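Local coordinates for protein ribose 5-phosphate isomerase B (Anaplasma phagocytophilum, PDB 4EM8) that probably interconverts ribose 5-phosphate and ribulose 5-phosphate, working as a two-subunit sugar-phosphate isomerase, at residues V68-T73 / F112-I117; S14-V19 / H46-P51; K99-H104 / Y127-T132; N86-L91 / H104-V109. All blocks are in the same frame, centred on the assembly; numbering follows the deposited sequence.

In the fold
Contacts 1 and 4 are the buried ones, and both belong to the parallel sheet: strand 109-113 pairs with 66-71 in contact 1 and with 89-91 in contact 4, so backbone bonds carry much of each. Contacts 2 and 3 are only partly buried and lie on opposite sides of the chain's centre. Contact 2 joins two loops through an imidazole, a valine and a water, and it touches contact 1 where Asp-15 meets Cys-71. Contact 3 packs two helices through an arginine over a phenylalanine; it shares His-104 with contact 4, and Arg-102 reaches Ala-107 there. All four touch the second subunit.

Contact 1 (V68-T73 / F112-I117); sequences VLICGT and FGSRYI
Strands 66-71 and 109-113 run parallel here, with Phe-112 N bonded to Leu-69 O at 3.0 Å, a weak return bond from Cys-71 N to Phe-112 O, and Ser-114 N closing on Cys-71 O at 3.0 Å just past the strand end. Ile-70 and Phe-112 put their side chains on one face of the sheet. CG2 of Ile-70, anti to the backbone N, reaches past the Phe-112 backbone to Ser-114 CB at 3.7 Å, while Val-68 CG1 meets the edge of the Phe-112 ring, 4.0 Å from CD2. Leu-21 and Leu-25 of helix 19-31 and Val-125 of helix 119-131 also pack on that ring. These are inner strands of a Rossmann-like alpha/beta sheet, whose C-terminal ends carry the predicted catalytic base Cys-71 and the predicted substrate-binding residues Gly-72, Thr-73 and Arg-115. Beyond the strands, Arg-115 N donates to Gly-72 O at 3.0 Å, in the carbonyl plane and on a lone pair. The same oxygen lies in the plane of the Tyr-116 ring, at its edge, 3.4 Å from CD2. Thr-73 lies alongside that tyrosine, CG2 to CE2 4.0 Å, while its OG1 bonds to Ile-75 N.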
loop_
_atom_site.group_PDB
_atom_site.type_symbol
_atom_site.label_atom_id
_atom_site.label_comp_id
_atom_site.label_asym_id
_atom_site.label_seq_id
_atom_site.Cartn_x
_atom_site.Cartn_y
_atom_site.Cartn_z
ATOM N N VAL A 68 -10.700 -0.781 -8.759
ATOM C CA VAL A 68 -10.831 -1.434 -7.470
ATOM C C VAL A 68 -10.224 -2.833 -7.604
ATOM O O VAL A 68 -10.603 -3.603 -8.511
ATOM C CB VAL A 68 -12.292 -1.534 -6.976
ATOM C CG1 VAL A 68 -12.366 -2.271 -5.658
ATOM C CG2 VAL A 68 -12.948 -0.159 -6.819
ATOM N N LEU A 69 -9.268 -3.141 -6.743
ATOM C CA LEU A 69 -8.624 -4.466 -6.693
ATOM C C LEU A 69 -8.822 -5.192 -5.363
ATOM O O LEU A 69 -8.666 -4.591 -4.289
ATOM C CB LEU A 69 -7.133 -4.297 -6.963
ATOM C CG LEU A 69 -6.746 -3.739 -8.350
ATOM C CD1 LEU A 69 -5.246 -3.393 -8.366
ATOM C CD2 LEU A 69 -7.056 -4.711 -9.488
ATOM N N ILE A 70 -9.110 -6.500 -5.398
ATOM C CA ILE A 70 -9.454 -7.210 -4.161
ATOM C C ILE A 70 -8.764 -8.574 -4.048
ATOM O O ILE A 70 -8.863 -9.387 -4.939
ATOM C CB ILE A 70 -10.977 -7.419 -3.983
ATOM C CG1 ILE A 70 -11.779 -6.107 -4.263
ATOM C CG2 ILE A 70 -11.282 -7.949 -2.571
ATOM C CD1 ILE A 70 -13.255 -6.338 -4.466
ATOM N N CYS A 71 -8.023 -8.786 -2.974
ATOM C CA CYS A 71 -7.482 -10.116 -2.679
ATOM C C CYS A 71 -7.819 -10.365 -1.224
ATOM O O CYS A 71 -8.526 -9.567 -0.611
ATOM C CB CYS A 71 -5.992 -10.221 -2.982
ATOM S SG CYS A 71 -4.857 -9.154 -2.031
ATOM N N GLY A 72 -7.296 -11.441 -0.638
ATOM C CA GLY A 72 -7.642 -11.736 0.752
ATOM C C GLY A 72 -7.350 -10.621 1.751
ATOM O O GLY A 72 -8.176 -10.303 2.625
ATOM N N THR A 73 -6.179 -10.029 1.607
ATOM C CA THR A 73 -5.664 -8.977 2.516
ATOM C C THR A 73 -5.634 -7.575 1.928
ATOM O O THR A 73 -5.582 -6.561 2.655
ATOM C CB THR A 73 -4.226 -9.306 2.889
ATOM O OG1 THR A 73 -3.399 -9.216 1.714
ATOM C CG2 THR A 73 -4.152 -10.719 3.481
ATOM N N PHE A 112 -8.935 -3.598 -1.429
ATOM C CA PHE A 112 -9.564 -4.160 -0.234
ATOM C C PHE A 112 -9.028 -5.556 0.066
ATOM O O PHE A 112 -8.621 -6.264 -0.840
ATOM C CB PHE A 112 -11.070 -4.350 -0.441
ATOM C CG PHE A 112 -11.833 -3.090 -0.487
ATOM C CD1 PHE A 112 -12.036 -2.375 0.666
ATOM C CD2 PHE A 112 -12.432 -2.658 -1.672
ATOM C CE1 PHE A 112 -12.750 -1.204 0.644
ATOM C CE2 PHE A 112 -13.165 -1.499 -1.699
ATOM C CZ PHE A 112 -13.338 -0.781 -0.530
ATOM N N GLY A 113 -9.117 -5.931 1.339
ATOM C CA GLY A 113 -8.799 -7.262 1.864
ATOM C C GLY A 113 -10.116 -7.881 2.241
ATOM O O GLY A 113 -10.648 -7.627 3.345
ATOM N N SER A 114 -10.633 -8.732 1.347
ATOM C CA SER A 114 -11.991 -9.254 1.465
ATOM C C SER A 114 -12.171 -10.105 2.715
ATOM O O SER A 114 -13.267 -10.175 3.245
ATOM C CB SER A 114 -12.365 -10.084 0.231
ATOM O OG SER A 114 -11.486 -11.223 0.100
ATOM N N ARG A 115 -11.101 -10.742 3.191
ATOM C CA ARG A 115 -11.189 -11.567 4.391
ATOM C C ARG A 115 -11.150 -10.797 5.705
ATOM O O ARG A 115 -11.319 -11.387 6.740
ATOM C CB ARG A 115 -10.092 -12.650 4.366
ATOM C CG ARG A 115 -10.385 -13.685 3.310
ATOM C CD ARG A 115 -9.304 -14.725 3.188
ATOM N NE ARG A 115 -9.667 -15.737 2.186
ATOM C CZ ARG A 115 -8.795 -16.476 1.493
ATOM N NH1 ARG A 115 -7.497 -16.338 1.684
ATOM N NH2 ARG A 115 -9.232 -17.371 0.611
ATOM N N TYR A 116 -10.955 -9.494 5.647
ATOM C CA TYR A 116 -10.740 -8.650 6.813
ATOM C C TYR A 116 -11.668 -7.419 6.865
ATOM O O TYR A 116 -11.597 -6.652 7.829
ATOM C CB TYR A 116 -9.255 -8.211 6.874
ATOM C CG TYR A 116 -8.349 -9.401 7.072
ATOM C CD1 TYR A 116 -8.090 -9.890 8.343
ATOM C CD2 TYR A 116 -7.838 -10.103 5.986
ATOM C CE1 TYR A 116 -7.315 -11.023 8.535
ATOM C CE2 TYR A 116 -7.044 -11.231 6.172
ATOM C CZ TYR A 116 -6.780 -11.679 7.445
ATOM O OH TYR A 116 -6.023 -12.808 7.640
ATOM N N ILE A 117 -12.534 -7.221 5.864
ATOM C CA ILE A 117 -13.466 -6.078 5.878
ATOM C C ILE A 117 -14.884 -6.566 5.590
ATOM O O ILE A 117 -15.098 -7.430 4.729
ATOM C CB ILE A 117 -13.010 -5.015 4.878
ATOM C CG1 ILE A 117 -13.807 -3.724 5.061
ATOM C CG2 ILE A 117 -13.133 -5.526 3.453
ATOM C CD1 ILE A 117 -13.185 -2.571 4.320
#

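Contact 2 (S14-V19 / H46-P51); sequences SDHAGV and HSVDYP
His-16, Asp-15 and Val-48 account for most of the surface buried here. The His-16 imidazole lies against the backbone of 46-48: Ser-47 CA sits over one face, 3.8 Å from the ring centroid in a CH-pi contact, and Val-48 O lies at the edge in the ring plane, 3.3 Å from CE1. A chi1 of 49° sets CG between the backbone N and the carbonyl carbon and lays the ring along this loop. Val-48 turns CG2 into the bend of the other loop, 3.6 Å from both Asp-15 CA and His-16 N. Segment 14-19 is the turn between strand 9-14 and helix 19-31 at the C-terminal end of the sheet, the usual place for a binding site in such folds; Asp-15 and His-16 are predicted to hold D-ribulose 5-phosphate. The Asp-15 carboxylate lies beside Tyr-50, pointing the same way, with OD2 3.8 Å from Tyr-50 CB. One water ties the loops together: it donates to Asp-15 OD2 at 2.8 Å and to Val-48 O at 2.7 Å, and accepts from Tyr-50 N. The other oxygen, OD1, takes weak bonds from Ala-17 N and Gly-18 N. Arg-142 of the second subunit packs on both His-16 and Tyr-50.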
loop_
_atom_site.group_PDB
_atom_site.type_symbol
_atom_site.label_atom_id
_atom_site.label_comp_id
_atom_site.label_asym_id
_atom_site.label_seq_id
_atom_site.Cartn_x
_atom_site.Cartn_y
_atom_site.Cartn_z
ATOM N N SER A 14 -10.607 -9.123 -8.976
ATOM C CA SER A 14 -10.191 -9.870 -7.833
ATOM C C SER A 14 -9.598 -11.228 -8.167
ATOM O O SER A 14 -9.647 -11.734 -9.320
ATOM C CB SER A 14 -11.395 -10.090 -6.891
ATOM O OG SER A 14 -12.240 -11.112 -7.405
ATOM N N ASP A 15 -9.003 -11.804 -7.128
ATOM C CA ASP A 15 -8.685 -13.210 -7.126
ATOM C C ASP A 15 -9.887 -13.941 -6.524
ATOM O O ASP A 15 -10.966 -13.354 -6.318
ATOM C CB ASP A 15 -7.328 -13.503 -6.433
ATOM C CG ASP A 15 -7.358 -13.339 -4.941
ATOM O OD1 ASP A 15 -8.406 -12.997 -4.376
ATOM O OD2 ASP A 15 -6.291 -13.549 -4.314
ATOM N N HIS A 16 -9.725 -15.227 -6.285
ATOM C CA HIS A 16 -10.847 -16.043 -5.845
ATOM C C HIS A 16 -11.385 -15.576 -4.520
ATOM O O HIS A 16 -12.579 -15.671 -4.287
ATOM C CB HIS A 16 -10.404 -17.495 -5.717
ATOM C CG HIS A 16 -9.147 -17.650 -4.936
ATOM N ND1 HIS A 16 -7.940 -17.324 -5.437
ATOM C CD2 HIS A 16 -8.931 -18.083 -3.634
ATOM C CE1 HIS A 16 -6.992 -17.564 -4.512
ATOM N NE2 HIS A 16 -7.597 -18.017 -3.408
ATOM N N ALA A 17 -10.510 -15.066 -3.644
ATOM C CA ALA A 17 -10.924 -14.634 -2.294
ATOM C C ALA A 17 -11.869 -13.438 -2.368
ATOM O O ALA A 17 -12.774 -13.280 -1.543
ATOM C CB ALA A 17 -9.693 -14.270 -1.445
ATOM N N GLY A 18 -11.663 -12.611 -3.386
ATOM C CA GLY A 18 -12.368 -11.343 -3.534
ATOM C C GLY A 18 -13.632 -11.334 -4.365
ATOM O O GLY A 18 -14.246 -10.281 -4.502
ATOM N N VAL A 19 -14.033 -12.480 -4.914
ATOM C CA VAL A 19 -15.162 -12.536 -5.883
ATOM C C VAL A 19 -16.465 -12.005 -5.296
ATOM O O VAL A 19 -17.109 -11.122 -5.884
ATOM C CB VAL A 19 -15.362 -13.961 -6.448
ATOM C CG1 VAL A 19 -16.662 -14.058 -7.234
ATOM C CG2 VAL A 19 -14.150 -14.391 -7.299
ATOM N N HIS A 46 -11.812 -21.241 -8.291
ATOM C CA HIS A 46 -11.624 -21.393 -6.840
ATOM C C HIS A 46 -10.217 -21.109 -6.350
ATOM O O HIS A 46 -10.023 -20.907 -5.161
ATOM C CB HIS A 46 -12.135 -22.763 -6.381
ATOM C CG HIS A 46 -13.654 -22.843 -6.288
ATOM N ND1 HIS A 46 -14.481 -22.166 -7.137
ATOM C CD2 HIS A 46 -14.482 -23.562 -5.419
ATOM C CE1 HIS A 46 -15.769 -22.437 -6.818
ATOM N NE2 HIS A 46 -15.769 -23.294 -5.769
ATOM N N SER A 47 -9.229 -21.087 -7.242
ATOM C CA SER A 47 -7.899 -20.568 -6.911
ATOM C C SER A 47 -7.180 -19.924 -8.105
ATOM O O SER A 47 -6.899 -20.593 -9.085
ATOM C CB SER A 47 -7.006 -21.667 -6.319
ATOM O OG SER A 47 -5.831 -21.063 -5.807
ATOM N N VAL A 48 -6.882 -18.619 -8.017
ATOM C CA VAL A 48 -6.042 -17.930 -9.000
ATOM C C VAL A 48 -4.991 -17.062 -8.293
ATOM O O VAL A 48 -4.990 -16.981 -7.081
ATOM C CB VAL A 48 -6.879 -17.032 -9.951
ATOM C CG1 VAL A 48 -7.786 -17.886 -10.837
ATOM C CG2 VAL A 48 -7.655 -15.985 -9.149
ATOM N N ASP A 49 -4.092 -16.449 -9.073
ATOM C CA ASP A 49 -3.010 -15.617 -8.553
ATOM C C ASP A 49 -3.345 -14.123 -8.733
ATOM O O ASP A 49 -3.484 -13.647 -9.867
ATOM C CB ASP A 49 -1.690 -15.959 -9.269
ATOM C CG ASP A 49 -1.207 -17.378 -8.982
ATOM O OD1 ASP A 49 -1.586 -17.978 -7.953
ATOM O OD2 ASP A 49 -0.433 -17.871 -9.797
ATOM N N TYR A 50 -3.495 -13.389 -7.628
ATOM C CA TYR A 50 -3.921 -11.979 -7.709
ATOM C C TYR A 50 -3.109 -11.151 -8.703
ATOM O O TYR A 50 -3.683 -10.324 -9.413
ATOM C CB TYR A 50 -4.023 -11.302 -6.310
ATOM C CG TYR A 50 -2.747 -11.335 -5.504
ATOM C CD1 TYR A 50 -1.795 -10.334 -5.638
ATOM C CD2 TYR A 50 -2.481 -12.383 -4.624
ATOM C CE1 TYR A 50 -0.604 -10.378 -4.920
ATOM C CE2 TYR A 50 -1.291 -12.435 -3.887
ATOM C CZ TYR A 50 -0.351 -11.444 -4.052
ATOM O OH TYR A 50 0.824 -11.492 -3.334
ATOM N N PRO A 51 -1.785 -11.384 -8.809
ATOM C CA PRO A 51 -1.041 -10.537 -9.764
ATOM C C PRO A 51 -1.504 -10.603 -11.231
ATOM O O PRO A 51 -1.349 -9.619 -11.967
ATOM C CB PRO A 51 0.397 -11.061 -9.647
ATOM C CG PRO A 51 0.472 -11.672 -8.284
ATOM C CD PRO A 51 -0.871 -12.295 -8.085
HETATM O O HOH W 1 -4.208 -15.077 -5.329
#

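Contact 3 (K99-H104 / Y127-T132); sequences KLSREH and YTFMTT
Helices 95-105 and 119-131 of the alpha/beta fold pack side by side and nearly parallel; the axes of 99-104 and 127-131 lie 13° apart and 8.7 Å at closest approach, and Arg-102 on the first meets Phe-129 and Thr-132 on the second. The arginine chain bends at chi2 (-68°) and again at chi3, which carries its methylenes across the phenylalanine. CD then lies over the centre of the Phe-129 ring, 3.7 Å from the centroid and almost on the normal, a CH-pi contact. Ser-101 OG comes to the edge of the same ring, 3.4 Å from CE1, while bonding to Ala-98 O. Beyond the ring, Arg-102 NH2 donates to Thr-132 O at 3.0 Å and lies in the plane of that carbonyl, though the oxygen sits somewhat out of the guanidinium plane; NE adds a weak bond to the same oxygen. NH1 turns the other way, to Ala-107 O and to a salt bridge with Asp-106. Thr-132 points its methyl, CG2, at helix 95-105, where it touches Glu-103 CG at 3.5 Å and Lys-99 O at 3.7 Å. Its OG1 turns back to Thr-128 O, 2.7 Å away. Lys-99 NZ and Glu-103 OE1, one turn apart, form a salt bridge within helix 95-105. With Asp-106 and two backbone carbonyls around it, the guanidinium is held in orientation and its positive charge is probably stabilised.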
loop_
_atom_site.group_PDB
_atom_site.type_symbol
_atom_site.label_atom_id
_atom_site.label_comp_id
_atom_site.label_asym_id
_atom_site.label_seq_id
_atom_site.Cartn_x
_atom_site.Cartn_y
_atom_site.Cartn_z
ATOM N N LYS A 99 -10.249 8.709 2.414
ATOM C CA LYS A 99 -10.253 10.181 2.323
ATOM C C LYS A 99 -8.837 10.753 2.131
ATOM O O LYS A 99 -8.594 11.544 1.205
ATOM C CB LYS A 99 -10.972 10.788 3.553
ATOM C CG LYS A 99 -11.107 12.303 3.572
ATOM C CD LYS A 99 -11.234 12.840 5.002
ATOM C CE LYS A 99 -9.862 12.897 5.724
ATOM N NZ LYS A 99 -9.173 14.235 5.749
ATOM N N LEU A 100 -7.896 10.307 2.963
ATOM C CA LEU A 100 -6.548 10.831 2.936
ATOM C C LEU A 100 -5.868 10.452 1.606
ATOM O O LEU A 100 -5.179 11.268 0.990
ATOM C CB LEU A 100 -5.766 10.345 4.180
ATOM C CG LEU A 100 -6.165 10.894 5.570
ATOM C CD1 LEU A 100 -5.422 10.186 6.709
ATOM C CD2 LEU A 100 -5.986 12.407 5.699
ATOM N N SER A 101 -6.110 9.231 1.121
ATOM C CA SER A 101 -5.449 8.781 -0.115
ATOM C C SER A 101 -5.862 9.624 -1.337
ATOM O O SER A 101 -5.043 9.893 -2.253
ATOM C CB SER A 101 -5.708 7.271 -0.355
ATOM O OG SER A 101 -7.005 7.005 -0.912
ATOM N N ARG A 102 -7.144 9.977 -1.376
ATOM C CA ARG A 102 -7.690 10.872 -2.380
ATOM C C ARG A 102 -7.157 12.308 -2.195
ATOM O O ARG A 102 -6.629 12.938 -3.131
ATOM C CB ARG A 102 -9.235 10.856 -2.314
ATOM C CG ARG A 102 -9.847 9.521 -2.784
ATOM C CD ARG A 102 -9.654 9.253 -4.279
ATOM N NE ARG A 102 -10.165 10.408 -5.019
ATOM C CZ ARG A 102 -9.507 11.106 -5.934
ATOM N NH1 ARG A 102 -8.296 10.753 -6.356
ATOM N NH2 ARG A 102 -10.092 12.208 -6.434
ATOM N N GLU A 103 -7.282 12.819 -0.980
ATOM C CA GLU A 103 -6.887 14.221 -0.719
ATOM C C GLU A 103 -5.413 14.493 -0.974
ATOM O O GLU A 103 -5.080 15.488 -1.595
ATOM C CB GLU A 103 -7.248 14.622 0.706
ATOM C CG GLU A 103 -8.739 14.819 0.882
ATOM C CD GLU A 103 -9.090 15.352 2.253
ATOM O OE1 GLU A 103 -8.367 15.051 3.222
ATOM O OE2 GLU A 103 -10.119 16.035 2.360
ATOM N N HIS A 104 -4.541 13.605 -0.502
ATOM C CA HIS A 104 -3.097 13.828 -0.596
ATOM C C HIS A 104 -2.441 13.191 -1.757
ATOM O O HIS A 104 -1.472 13.735 -2.276
ATOM C CB HIS A 104 -2.362 13.299 0.630
ATOM C CG HIS A 104 -2.853 13.861 1.934
ATOM N ND1 HIS A 104 -2.374 13.448 3.099
ATOM C CD2 HIS A 104 -3.816 14.844 2.225
ATOM C CE1 HIS A 104 -2.984 14.104 4.110
ATOM N NE2 HIS A 104 -3.875 14.956 3.580
ATOM N N TYR A 127 -17.483 4.535 -1.152
ATOM C CA TYR A 127 -18.255 5.756 -1.391
ATOM C C TYR A 127 -17.369 6.992 -1.143
ATOM O O TYR A 127 -17.298 7.905 -1.972
ATOM C CB TYR A 127 -19.521 5.820 -0.517
ATOM C CG TYR A 127 -20.303 7.093 -0.786
ATOM C CD1 TYR A 127 -20.998 7.237 -1.977
ATOM C CD2 TYR A 127 -20.304 8.164 0.119
ATOM C CE1 TYR A 127 -21.708 8.394 -2.267
ATOM C CE2 TYR A 127 -21.010 9.341 -0.165
ATOM C CZ TYR A 127 -21.704 9.445 -1.361
ATOM O OH TYR A 127 -22.428 10.554 -1.696
ATOM N N THR A 128 -16.675 6.972 -0.004
ATOM C CA THR A 128 -15.726 8.028 0.392
ATOM C C THR A 128 -14.653 8.214 -0.684
ATOM O O THR A 128 -14.449 9.337 -1.173
ATOM C CB THR A 128 -15.098 7.694 1.745
ATOM O OG1 THR A 128 -16.138 7.635 2.730
ATOM C CG2 THR A 128 -14.060 8.742 2.199
ATOM N N PHE A 129 -14.047 7.112 -1.104
ATOM C CA PHE A 129 -13.030 7.133 -2.142
ATOM C C PHE A 129 -13.520 7.829 -3.409
ATOM O O PHE A 129 -12.825 8.677 -3.955
ATOM C CB PHE A 129 -12.584 5.704 -2.487
ATOM C CG PHE A 129 -11.293 5.638 -3.269
ATOM C CD1 PHE A 129 -10.071 5.659 -2.621
ATOM C CD2 PHE A 129 -11.302 5.551 -4.657
ATOM C CE1 PHE A 129 -8.874 5.571 -3.310
ATOM C CE2 PHE A 129 -10.095 5.450 -5.357
ATOM C CZ PHE A 129 -8.884 5.476 -4.685
ATOM N N MET A 130 -14.731 7.477 -3.844
ATOM C CA MET A 130 -15.323 8.007 -5.068
ATOM C C MET A 130 -15.770 9.475 -4.988
ATOM O O MET A 130 -15.879 10.113 -6.027
ATOM C CB MET A 130 -16.538 7.158 -5.496
ATOM C CG MET A 130 -16.244 5.687 -5.809
ATOM S SD MET A 130 -15.221 5.433 -7.277
ATOM C CE MET A 130 -16.329 6.046 -8.548
ATOM N N THR A 131 -16.042 9.987 -3.788
ATOM C CA THR A 131 -16.597 11.309 -3.603
ATOM C C THR A 131 -15.625 12.319 -2.951
ATOM O O THR A 131 -16.038 13.434 -2.623
ATOM C CB THR A 131 -17.898 11.258 -2.788
ATOM O OG1 THR A 131 -17.703 10.466 -1.613
ATOM C CG2 THR A 131 -19.040 10.636 -3.603
ATOM N N THR A 132 -14.364 11.941 -2.771
ATOM C CA THR A 132 -13.340 12.851 -2.205
ATOM C C THR A 132 -12.451 13.422 -3.303
ATOM O O THR A 132 -11.821 12.707 -4.076
ATOM C CB THR A 132 -12.466 12.148 -1.150
ATOM O OG1 THR A 132 -13.292 11.540 -0.171
ATOM C CG2 THR A 132 -11.507 13.135 -0.429
#

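Contact 4 (N86-L91 / H104-V109); sequences NIRAAL and HNDANV
Asn-86 O accepts from Asn-108 ND2 at 2.9 Å, in the amide plane, just ahead of a beta-alpha-beta unit in which strand 89-91 leads through helix 95-105 to the parallel strand 109-113. Ile-87 follows, its CG2 packed on Val-109 CG2 at 3.7 Å, and its carbonyl bonds to Arg-83 of the second subunit. Arg-88 has the most surface buried. Its N donates to Asn-108 OD1 at 2.8 Å, nearly straight at 172°, so the Asn-108 amide is fixed at both ends by the 86-88 backbone; a chi1 of 57° brings that amide over to residues 86-88. The Arg-88 side chain bends at chi3 and holds Asp-106 O side-on, NE and NH2 each 3.0 Å from that one oxygen, where the chain leaves helix 95-105 with positive phi. NE also makes a weak bond to O of Asn-105, the residue after the predicted proton donor His-104, and NH2 forms a salt bridge with Asp-106 OD2, whose OD1 pairs with Arg-102. The Asn-108 amide lies over one face of the guanidinium, offset toward its rim, the two planes 39° apart. Further on, Arg-88 O accepts from Asn-108 N and, weakly, from Val-109 N. Ala-89 is in register with Val-109, Ala-89 CB lying 3.9 Å from Val-109 CB, and Ala-90 N donates to Val-109 O at 2.9 Å.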
loop_
_atom_site.group_PDB
_atom_site.type_symbol
_atom_site.label_atom_id
_atom_site.label_comp_id
_atom_site.label_asym_id
_atom_site.label_seq_id
_atom_site.Cartn_x
_atom_site.Cartn_y
_atom_site.Cartn_z
ATOM N N ASN A 86 1.291 5.237 -13.673
ATOM C CA ASN A 86 0.043 6.008 -13.797
ATOM C C ASN A 86 -0.892 5.693 -12.618
ATOM O O ASN A 86 -1.920 6.308 -12.506
ATOM C CB ASN A 86 -0.703 5.706 -15.106
ATOM C CG ASN A 86 -1.039 4.227 -15.277
ATOM O OD1 ASN A 86 -0.241 3.364 -14.938
ATOM N ND2 ASN A 86 -2.227 3.929 -15.818
ATOM N N ILE A 87 -0.521 4.713 -11.792
ATOM C CA ILE A 87 -1.367 4.180 -10.753
ATOM C C ILE A 87 -0.911 4.632 -9.389
ATOM O O ILE A 87 0.302 4.592 -9.040
ATOM C CB ILE A 87 -1.369 2.640 -10.754
ATOM C CG1 ILE A 87 -1.870 2.060 -12.093
ATOM C CG2 ILE A 87 -2.219 2.115 -9.604
ATOM C CD1 ILE A 87 -3.272 2.472 -12.544
ATOM N N ARG A 88 -1.903 5.023 -8.585
ATOM C CA ARG A 88 -1.673 5.405 -7.202
ATOM C C ARG A 88 -2.691 4.661 -6.373
ATOM O O ARG A 88 -3.837 5.131 -6.207
ATOM C CB ARG A 88 -1.784 6.931 -7.033
ATOM C CG ARG A 88 -0.724 7.672 -7.846
ATOM C CD ARG A 88 -0.842 9.185 -7.763
ATOM N NE ARG A 88 -2.113 9.632 -8.302
ATOM C CZ ARG A 88 -2.373 9.751 -9.603
ATOM N NH1 ARG A 88 -1.432 9.491 -10.494
ATOM N NH2 ARG A 88 -3.568 10.138 -10.012
ATOM N N ALA A 89 -2.277 3.463 -5.922
ATOM C CA ALA A 89 -3.147 2.537 -5.204
ATOM C C ALA A 89 -3.033 2.644 -3.700
ATOM O O ALA A 89 -1.949 2.757 -3.166
ATOM C CB ALA A 89 -2.873 1.089 -5.620
ATOM N N ALA A 90 -4.149 2.489 -3.003
ATOM C CA ALA A 90 -4.161 2.480 -1.525
ATOM C C ALA A 90 -5.083 1.365 -1.034
ATOM O O ALA A 90 -6.222 1.269 -1.469
ATOM C CB ALA A 90 -4.649 3.825 -0.986
ATOM N N LEU A 91 -4.565 0.524 -0.138
ATOM C CA LEU A 91 -5.375 -0.422 0.647
ATOM C C LEU A 91 -6.083 0.352 1.761
ATOM O O LEU A 91 -5.429 0.945 2.626
ATOM C CB LEU A 91 -4.476 -1.512 1.247
ATOM C CG LEU A 91 -5.061 -2.497 2.270
ATOM C CD1 LEU A 91 -6.325 -3.107 1.710
ATOM C CD2 LEU A 91 -4.015 -3.564 2.630
ATOM N N HIS A 104 -4.541 13.605 -0.502
ATOM C CA HIS A 104 -3.097 13.828 -0.596
ATOM C C HIS A 104 -2.441 13.191 -1.757
ATOM O O HIS A 104 -1.472 13.735 -2.276
ATOM C CB HIS A 104 -2.362 13.299 0.630
ATOM C CG HIS A 104 -2.853 13.861 1.934
ATOM N ND1 HIS A 104 -2.374 13.448 3.099
ATOM C CD2 HIS A 104 -3.816 14.844 2.225
ATOM C CE1 HIS A 104 -2.984 14.104 4.110
ATOM N NE2 HIS A 104 -3.875 14.956 3.580
ATOM N N ASN A 105 -2.871 11.987 -2.134
ATOM C CA ASN A 105 -2.164 11.254 -3.185
ATOM C C ASN A 105 -2.908 11.126 -4.518
ATOM O O ASN A 105 -2.384 10.483 -5.457
ATOM C CB ASN A 105 -1.747 9.886 -2.649
ATOM C CG ASN A 105 -1.156 9.984 -1.267
ATOM O OD1 ASN A 105 -1.871 9.821 -0.279
ATOM N ND2 ASN A 105 0.147 10.274 -1.178
ATOM N N ASP A 106 -4.083 11.749 -4.611
ATOM C CA ASP A 106 -4.967 11.620 -5.769
ATOM C C ASP A 106 -5.131 10.164 -6.157
ATOM O O ASP A 106 -4.936 9.808 -7.320
ATOM C CB ASP A 106 -4.422 12.394 -6.966
ATOM C CG ASP A 106 -5.504 12.694 -8.023
ATOM O OD1 ASP A 106 -6.714 12.596 -7.722
ATOM O OD2 ASP A 106 -5.134 13.031 -9.163
ATOM N N ALA A 107 -5.392 9.314 -5.166
ATOM C CA ALA A 107 -5.379 7.847 -5.381
ATOM C C ALA A 107 -6.416 7.488 -6.437
ATOM O O ALA A 107 -7.523 8.023 -6.419
ATOM C CB ALA A 107 -5.628 7.085 -4.085
ATOM N N ASN A 108 -6.035 6.646 -7.403
ATOM C CA ASN A 108 -6.951 6.259 -8.473
ATOM C C ASN A 108 -7.315 4.757 -8.472
ATOM O O ASN A 108 -8.159 4.332 -9.264
ATOM C CB ASN A 108 -6.444 6.758 -9.838
ATOM C CG ASN A 108 -5.060 6.272 -10.178
ATOM O OD1 ASN A 108 -4.522 5.338 -9.550
ATOM N ND2 ASN A 108 -4.458 6.888 -11.219
ATOM N N VAL A 109 -6.706 3.981 -7.571
ATOM C CA VAL A 109 -7.026 2.549 -7.345
ATOM C C VAL A 109 -7.203 2.250 -5.845
ATOM O O VAL A 109 -6.295 2.478 -5.003
ATOM C CB VAL A 109 -5.943 1.631 -7.939
ATOM C CG1 VAL A 109 -6.127 0.148 -7.553
ATOM C CG2 VAL A 109 -5.888 1.830 -9.458
#